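Local coordinates for protein alginate lyase, family PL7 (Zobellia galactanivorans, PDB 3ZPY) that probably cleaves alginate by beta-elimination, as a family PL7 lyase, through the catalytic domain that makes up this chain, at residues N18-Y30 with K61-Q73. Numbering follows the deposited sequence.
Sequences NSFIGSPGSSATY and KCYRGLGGSANSQ
Gly-67 N donates an almost straight hydrogen bond to Gly-25 O (3.1 Å, 172°), and Ser-69 N a second to Ser-26 O (3.0 Å), so the type I turn 25-28 is tied to the successive turns that follow strand 58-63. Beside this backbone pairing, Leu-66 holds its CG anti to the backbone N (chi1 -172°), which carries CG to 3.8 Å from Phe-20 CE2. Its CD2 lies over one face of the Phe-20 ring, 3.4 Å from the centroid, in a CH-pi contact, while CD1 meets Ala-28 CB at 3.7 Å. Tyr-30 CD1 lies over the opposite face, toward its rim. With the Phe-20 ring cut back to an alanine, a gap would probably open between Leu-66 CD2 and Tyr-30, and the leucine methyl would lose its aromatic face. Gly-67 CA approaches the same ring obliquely. Farther along, Pro-24 sets CB over the centre of the Tyr-63 ring, 3.6 Å from its centroid, and Tyr-63 OH hydrogen-bonds to Asn-49 O. The contact joins the hairpin of strands 15-21 and 29-31, in one antiparallel sheet of the PL7 beta-jelly roll, to the end of strand 58-63 in the other, where Tyr-63 also packs on Tyr-235 of strand 235-247.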
ATOM      1  N   ASN A  18      -4.272  -5.508   7.499  1.00  6.20           N
ATOM      2  CA  ASN A  18      -5.495  -5.674   6.661  1.00  6.31           C
ATOM      3  C   ASN A  18      -5.327  -6.935   5.785  1.00  6.55           C
ATOM      4  O   ASN A  18      -4.353  -7.043   5.060  1.00  6.94           O
ATOM      5  CB  ASN A  18      -5.731  -4.495   5.697  1.00  8.34           C
ATOM      6  CG  ASN A  18      -5.679  -3.113   6.312  1.00  8.07           C
ATOM      7  OD1 ASN A  18      -6.100  -2.851   7.449  1.00 11.50           O
ATOM      8  ND2 ASN A  18      -5.234  -2.209   5.521  1.00  8.71           N
ATOM      9  N   SER A  19      -6.177  -7.970   5.940  1.00  5.67           N
ATOM     10  CA  SER A  19      -6.038  -9.180   5.167  1.00  5.15           C
ATOM     11  C   SER A  19      -7.343  -9.848   4.994  1.00  6.51           C
ATOM     12  O   SER A  19      -8.438  -9.278   5.344  1.00  8.25           O
ATOM     13  CB  SER A  19      -4.954 -10.090   5.789  1.00  6.03           C
ATOM     14  OG  SER A  19      -4.557 -11.094   4.894  1.00  6.22           O
ATOM     15  N   PHE A  20      -7.310 -11.031   4.387  1.00  7.88           N
ATOM     16  CA  PHE A  20      -8.522 -11.783   4.095  1.00  8.25           C
ATOM     17  C   PHE A  20      -8.447 -13.153   4.766  1.00  9.18           C
ATOM     18  O   PHE A  20      -7.330 -13.634   5.049  1.00  9.59           O
ATOM     19  CB  PHE A  20      -8.639 -12.052   2.565  1.00 10.45           C
ATOM     20  CG  PHE A  20      -9.173 -10.881   1.792  1.00  7.87           C
ATOM     21  CD1 PHE A  20      -8.331  -9.840   1.422  1.00  8.34           C
ATOM     22  CD2 PHE A  20     -10.559 -10.827   1.432  1.00  9.62           C
ATOM     23  CE1 PHE A  20      -8.838  -8.705   0.792  1.00  8.32           C
ATOM     24  CE2 PHE A  20     -11.034  -9.682   0.789  1.00 10.39           C
ATOM     25  CZ  PHE A  20     -10.173  -8.663   0.416  1.00  8.23           C
ATOM     26  N   ILE A  21      -9.606 -13.762   4.969  1.00 11.03           N
ATOM     27  CA  ILE A  21      -9.650 -15.163   5.287  1.00 12.84           C
ATOM     28  C   ILE A  21     -10.375 -15.924   4.186  1.00 12.96           C
ATOM     29  O   ILE A  21     -11.152 -15.325   3.429  1.00 15.52           O
ATOM     30  CB  ILE A  21     -10.254 -15.435   6.686  1.00 14.13           C
ATOM     31  CG1 ILE A  21     -11.759 -15.182   6.744  1.00 16.47           C
ATOM     32  CG2 ILE A  21      -9.459 -14.749   7.790  1.00 15.44           C
ATOM     33  CD1 ILE A  21     -12.390 -15.785   8.002  1.00 17.66           C
ATOM     34  N   GLY A  22     -10.137 -17.232   4.129  1.00 13.03           N
ATOM     35  CA  GLY A  22     -10.788 -18.100   3.149  1.00 12.56           C
ATOM     36  C   GLY A  22      -9.910 -18.230   1.933  1.00 11.55           C
ATOM     37  O   GLY A  22      -8.944 -17.463   1.759  1.00 12.90           O
ATOM     38  N   SER A  23     -10.211 -19.217   1.101  1.00 13.96           N
ATOM     39  CA  SER A  23      -9.489 -19.392  -0.162  1.00 14.75           C
ATOM     40  C   SER A  23      -9.678 -18.166  -1.070  1.00 14.19           C
ATOM     41  O   SER A  23     -10.732 -17.563  -1.043  1.00 12.53           O
ATOM     42  CB  SER A  23      -9.926 -20.617  -0.907  1.00 14.75           C
ATOM     43  OG  SER A  23      -9.713 -21.712  -0.097  1.00 25.19           O
ATOM     44  N   PRO A  24      -8.659 -17.814  -1.864  1.00 11.71           N
ATOM     45  CA  PRO A  24      -8.865 -16.661  -2.749  1.00 12.63           C
ATOM     46  C   PRO A  24     -10.068 -16.857  -3.706  1.00 12.65           C
ATOM     47  O   PRO A  24     -10.215 -17.885  -4.366  1.00 15.09           O
ATOM     48  CB  PRO A  24      -7.562 -16.517  -3.499  1.00 14.21           C
ATOM     49  CG  PRO A  24      -6.564 -17.109  -2.555  1.00 11.89           C
ATOM     50  CD  PRO A  24      -7.250 -18.262  -1.870  1.00 11.51           C
ATOM     51  N   GLY A  25     -10.896 -15.830  -3.833  1.00 11.43           N
ATOM     52  CA  GLY A  25     -12.097 -15.976  -4.582  1.00 13.06           C
ATOM     53  C   GLY A  25     -13.009 -14.816  -4.261  1.00 12.03           C
ATOM     54  O   GLY A  25     -12.728 -14.029  -3.399  1.00 13.25           O
ATOM     55  N   SER A  26     -14.138 -14.730  -4.945  1.00 15.17           N
ATOM     56  CA  SER A  26     -15.041 -13.581  -4.749  1.00 19.12           C
ATOM     57  C   SER A  26     -15.720 -13.625  -3.367  1.00 18.84           C
ATOM     58  O   SER A  26     -16.199 -12.590  -2.900  1.00 20.44           O
ATOM     59  CB  SER A  26     -16.080 -13.542  -5.863  1.00 23.29           C
ATOM     60  OG  SER A  26     -16.680 -14.807  -5.878  1.00 35.55           O
ATOM     61  N   SER A  27     -15.712 -14.811  -2.723  1.00 17.12           N
ATOM     62  CA  SER A  27     -16.367 -14.988  -1.412  1.00 18.95           C
ATOM     63  C   SER A  27     -15.405 -14.895  -0.200  1.00 17.18           C
ATOM     64  O   SER A  27     -15.883 -15.008   0.959  1.00 20.65           O
ATOM     65  CB  SER A  27     -17.081 -16.333  -1.348  1.00 24.53           C
ATOM     66  OG  SER A  27     -16.169 -17.402  -1.071  1.00 33.52           O
ATOM     67  N   ALA A  28     -14.090 -14.721  -0.418  1.00 13.45           N
ATOM     68  CA  ALA A  28     -13.166 -14.469   0.700  1.00 15.10           C
ATOM     69  C   ALA A  28     -13.615 -13.247   1.507  1.00 15.71           C
ATOM     70  O   ALA A  28     -14.284 -12.327   1.006  1.00 17.21           O
ATOM     71  CB  ALA A  28     -11.734 -14.307   0.173  1.00 13.75           C
ATOM     72  N   THR A  29     -13.266 -13.240   2.777  1.00 12.27           N
ATOM     73  CA  THR A  29     -13.819 -12.269   3.724  1.00 15.15           C
ATOM     74  C   THR A  29     -12.694 -11.328   4.140  1.00 11.57           C
ATOM     75  O   THR A  29     -11.659 -11.746   4.661  1.00 10.70           O
ATOM     76  CB  THR A  29     -14.403 -12.983   4.956  1.00 13.70           C
ATOM     77  OG1 THR A  29     -15.416 -13.916   4.544  1.00 20.21           O
ATOM     78  CG2 THR A  29     -15.102 -11.964   5.894  1.00 14.70           C
ATOM     79  N   TYR A  30     -12.893 -10.030   3.918  1.00 11.56           N
ATOM     80  CA  TYR A  30     -11.941  -9.020   4.330  1.00 10.32           C
ATOM     81  C   TYR A  30     -12.049  -8.703   5.830  1.00 10.45           C
ATOM     82  O   TYR A  30     -13.162  -8.576   6.389  1.00 13.02           O
ATOM     83  CB  TYR A  30     -12.225  -7.748   3.514  1.00 10.97           C
ATOM     84  CG  TYR A  30     -11.252  -6.617   3.794  1.00  9.65           C
ATOM     85  CD1 TYR A  30      -9.886  -6.780   3.591  1.00 10.42           C
ATOM     86  CD2 TYR A  30     -11.693  -5.425   4.279  1.00 11.40           C
ATOM     87  CE1 TYR A  30      -8.986  -5.782   3.871  1.00  9.81           C
ATOM     88  CE2 TYR A  30     -10.827  -4.407   4.540  1.00 11.32           C
ATOM     89  CZ  TYR A  30      -9.466  -4.594   4.323  1.00  7.55           C
ATOM     90  OH  TYR A  30      -8.615  -3.563   4.619  1.00 10.11           O
ATOM     91  N   LYS A  61       0.061 -10.691  -1.028  1.00  4.13           N
ATOM     92  CA  LYS A  61      -0.487 -11.239  -2.281  1.00  4.12           C
ATOM     93  C   LYS A  61      -2.035 -10.959  -2.281  1.00  5.28           C
ATOM     94  O   LYS A  61      -2.746 -11.392  -1.325  1.00  6.13           O
ATOM     95  CB  LYS A  61      -0.208 -12.816  -2.282  1.00  4.88           C
ATOM     96  CG  LYS A  61      -0.510 -13.427  -3.619  1.00  5.77           C
ATOM     97  CD  LYS A  61      -0.077 -14.874  -3.705  1.00  7.93           C
ATOM     98  CE  LYS A  61      -0.301 -15.464  -5.058  1.00  8.64           C
ATOM     99  NZ  LYS A  61       0.335 -16.798  -5.145  1.00 10.42           N
ATOM    100  N   CYS A  62      -2.463 -10.238  -3.306  1.00  5.15           N
ATOM    101  CA  CYS A  62      -3.886  -9.840  -3.389  1.00  5.77           C
ATOM    102  C   CYS A  62      -4.393 -10.129  -4.784  1.00  5.75           C
ATOM    103  O   CYS A  62      -3.628 -10.074  -5.755  1.00  7.10           O
ATOM    104  CB  CYS A  62      -4.010  -8.330  -2.948  1.00  5.74           C
ATOM    105  SG  CYS A  62      -5.707  -7.803  -2.728  1.00  7.76           S
ATOM    106  N   TYR A  63      -5.680 -10.417  -4.896  1.00  6.66           N
ATOM    107  CA  TYR A  63      -6.196 -10.983  -6.129  1.00  6.51           C
ATOM    108  C   TYR A  63      -7.271 -10.086  -6.696  1.00  7.34           C
ATOM    109  O   TYR A  63      -8.066  -9.520  -5.936  1.00  7.28           O
ATOM    110  CB  TYR A  63      -6.829 -12.404  -5.911  1.00  7.23           C
ATOM    111  CG  TYR A  63      -5.851 -13.368  -5.307  1.00  7.22           C
ATOM    112  CD1 TYR A  63      -5.528 -13.287  -3.931  1.00  8.44           C
ATOM    113  CD2 TYR A  63      -5.306 -14.416  -6.093  1.00  7.07           C
ATOM    114  CE1 TYR A  63      -4.604 -14.112  -3.343  1.00  9.45           C
ATOM    115  CE2 TYR A  63      -4.359 -15.290  -5.487  1.00  7.09           C
ATOM    116  CZ  TYR A  63      -4.118 -15.173  -4.104  1.00  7.22           C
ATOM    117  OH  TYR A  63      -3.141 -15.982  -3.545  1.00  8.75           O
ATOM    118  N   ARG A  64      -7.272  -9.963  -8.021  1.00  7.44           N
ATOM    119  CA  ARG A  64      -8.394  -9.325  -8.739  1.00  8.40           C
ATOM    120  C   ARG A  64      -9.684  -9.995  -8.272  1.00  9.91           C
ATOM    121  O   ARG A  64      -9.782 -11.244  -8.181  1.00  8.43           O
ATOM    122  CB  ARG A  64      -8.186  -9.680 -10.235  1.00  8.74           C
ATOM    123  CG  ARG A  64      -9.185  -9.020 -11.214  1.00  8.11           C
ATOM    124  CD  ARG A  64      -8.837  -9.479 -12.632  1.00  8.22           C
ATOM    125  NE  ARG A  64      -9.479  -8.661 -13.681  1.00  9.44           N
ATOM    126  CZ  ARG A  64     -10.561  -9.001 -14.374  1.00  9.47           C
ATOM    127  NH1 ARG A  64     -11.303 -10.053 -14.044  1.00 11.97           N
ATOM    128  NH2 ARG A  64     -10.931  -8.262 -15.412  1.00 12.83           N
ATOM    129  N   GLY A  65     -10.699  -9.162  -7.945  1.00  9.48           N
ATOM    130  CA  GLY A  65     -12.037  -9.722  -7.590  1.00 12.62           C
ATOM    131  C   GLY A  65     -12.087 -10.357  -6.194  1.00  9.53           C
ATOM    132  O   GLY A  65     -13.105 -10.913  -5.885  1.00 13.02           O
ATOM    133  N   LEU A  66     -10.982 -10.294  -5.395  1.00  9.29           N
ATOM    134  CA  LEU A  66     -10.958 -10.889  -4.087  1.00 11.38           C
ATOM    135  C   LEU A  66     -12.022 -10.222  -3.217  1.00 11.97           C
ATOM    136  O   LEU A  66     -12.036  -8.991  -3.023  1.00 12.32           O
ATOM    137  CB  LEU A  66      -9.607 -10.704  -3.496  1.00  9.02           C
ATOM    138  CG  LEU A  66      -9.264 -11.421  -2.152  1.00  9.28           C
ATOM    139  CD1 LEU A  66      -9.381 -12.950  -2.284  1.00 12.41           C
ATOM    140  CD2 LEU A  66      -7.898 -11.023  -1.543  1.00  9.03           C
ATOM    141  N   GLY A  67     -12.906 -11.037  -2.648  1.00 11.21           N
ATOM    142  CA  GLY A  67     -13.944 -10.480  -1.808  1.00 14.70           C
ATOM    143  C   GLY A  67     -14.992  -9.665  -2.603  1.00 15.38           C
ATOM    144  O   GLY A  67     -15.755  -8.920  -2.001  1.00 20.46           O
ATOM    145  N   GLY A  68     -15.015  -9.770  -3.940  1.00 13.96           N
ATOM    146  CA  GLY A  68     -15.821  -8.903  -4.834  1.00 19.49           C
ATOM    147  C   GLY A  68     -17.275  -9.069  -4.573  1.00 20.17           C
ATOM    148  O   GLY A  68     -18.078  -8.189  -4.948  1.00 24.06           O
ATOM    149  N   SER A  69     -17.641 -10.209  -3.970  1.00 23.51           N
ATOM    150  CA  SER A  69     -19.055 -10.448  -3.616  1.00 21.27           C
ATOM    151  C   SER A  69     -19.618  -9.500  -2.573  1.00 40.14           C
ATOM    152  O   SER A  69     -20.804  -9.067  -2.639  1.00 43.46           O
ATOM    153  CB  SER A  69     -19.251 -11.887  -3.122  1.00 32.63           C
ATOM    154  OG  SER A  69     -19.358 -12.724  -4.253  1.00 36.36           O
ATOM    155  N   ALA A  70     -18.785  -9.276  -1.564  1.00 26.10           N
ATOM    156  CA  ALA A  70     -19.094  -8.372  -0.460  1.00 28.59           C
ATOM    157  C   ALA A  70     -18.852  -6.917  -0.856  1.00 27.28           C
ATOM    158  O   ALA A  70     -19.703  -6.067  -0.550  1.00 52.72           O
ATOM    159  CB  ALA A  70     -18.317  -8.749   0.798  1.00 30.53           C
ATOM    160  N   ASN A  71     -17.728  -6.619  -1.537  1.00 30.01           N
ATOM    161  CA  ASN A  71     -17.414  -5.216  -1.853  1.00 22.32           C
ATOM    162  C   ASN A  71     -16.712  -5.123  -3.203  1.00 20.77           C
ATOM    163  O   ASN A  71     -15.807  -5.913  -3.466  1.00 19.73           O
ATOM    164  CB  ASN A  71     -16.557  -4.559  -0.753  1.00 31.80           C
ATOM    165  CG  ASN A  71     -16.296  -3.082  -1.027  1.00 31.15           C
ATOM    166  OD1 ASN A  71     -16.701  -2.537  -2.060  1.00 26.99           O
ATOM    167  ND2 ASN A  71     -15.579  -2.436  -0.114  1.00 30.89           N
ATOM    168  N   SER A  72     -17.219  -4.258  -4.090  1.00 18.69           N
ATOM    169  CA  SER A  72     -16.614  -4.100  -5.432  1.00 20.47           C
ATOM    170  C   SER A  72     -15.389  -3.179  -5.539  1.00 28.72           C
ATOM    171  O   SER A  72     -14.746  -3.170  -6.620  1.00 24.26           O
ATOM    172  CB  SER A  72     -17.634  -3.579  -6.410  1.00 25.36           C
ATOM    173  OG  SER A  72     -18.078  -2.328  -5.934  1.00 34.15           O
ATOM    174  N   GLN A  73     -15.061  -2.446  -4.456  1.00 22.43           N
ATOM    175  CA  GLN A  73     -13.883  -1.514  -4.462  1.00 17.57           C
ATOM    176  C   GLN A  73     -12.614  -2.286  -4.569  1.00 14.27           C
ATOM    177  O   GLN A  73     -12.628  -3.511  -4.419  1.00 17.88           O
ATOM    178  CB  GLN A  73     -13.783  -0.676  -3.173  1.00 20.97           C
ATOM    179  CG  GLN A  73     -15.098   0.024  -2.902  0.50 26.40           C
ATOM    180  CD  GLN A  73     -15.071   1.487  -3.250  0.50 23.06           C
ATOM    181  OE1 GLN A  73     -14.434   2.272  -2.539  0.50 23.41           O
ATOM    182  NE2 GLN A  73     -15.832   1.885  -4.299  0.50 23.52           N
TER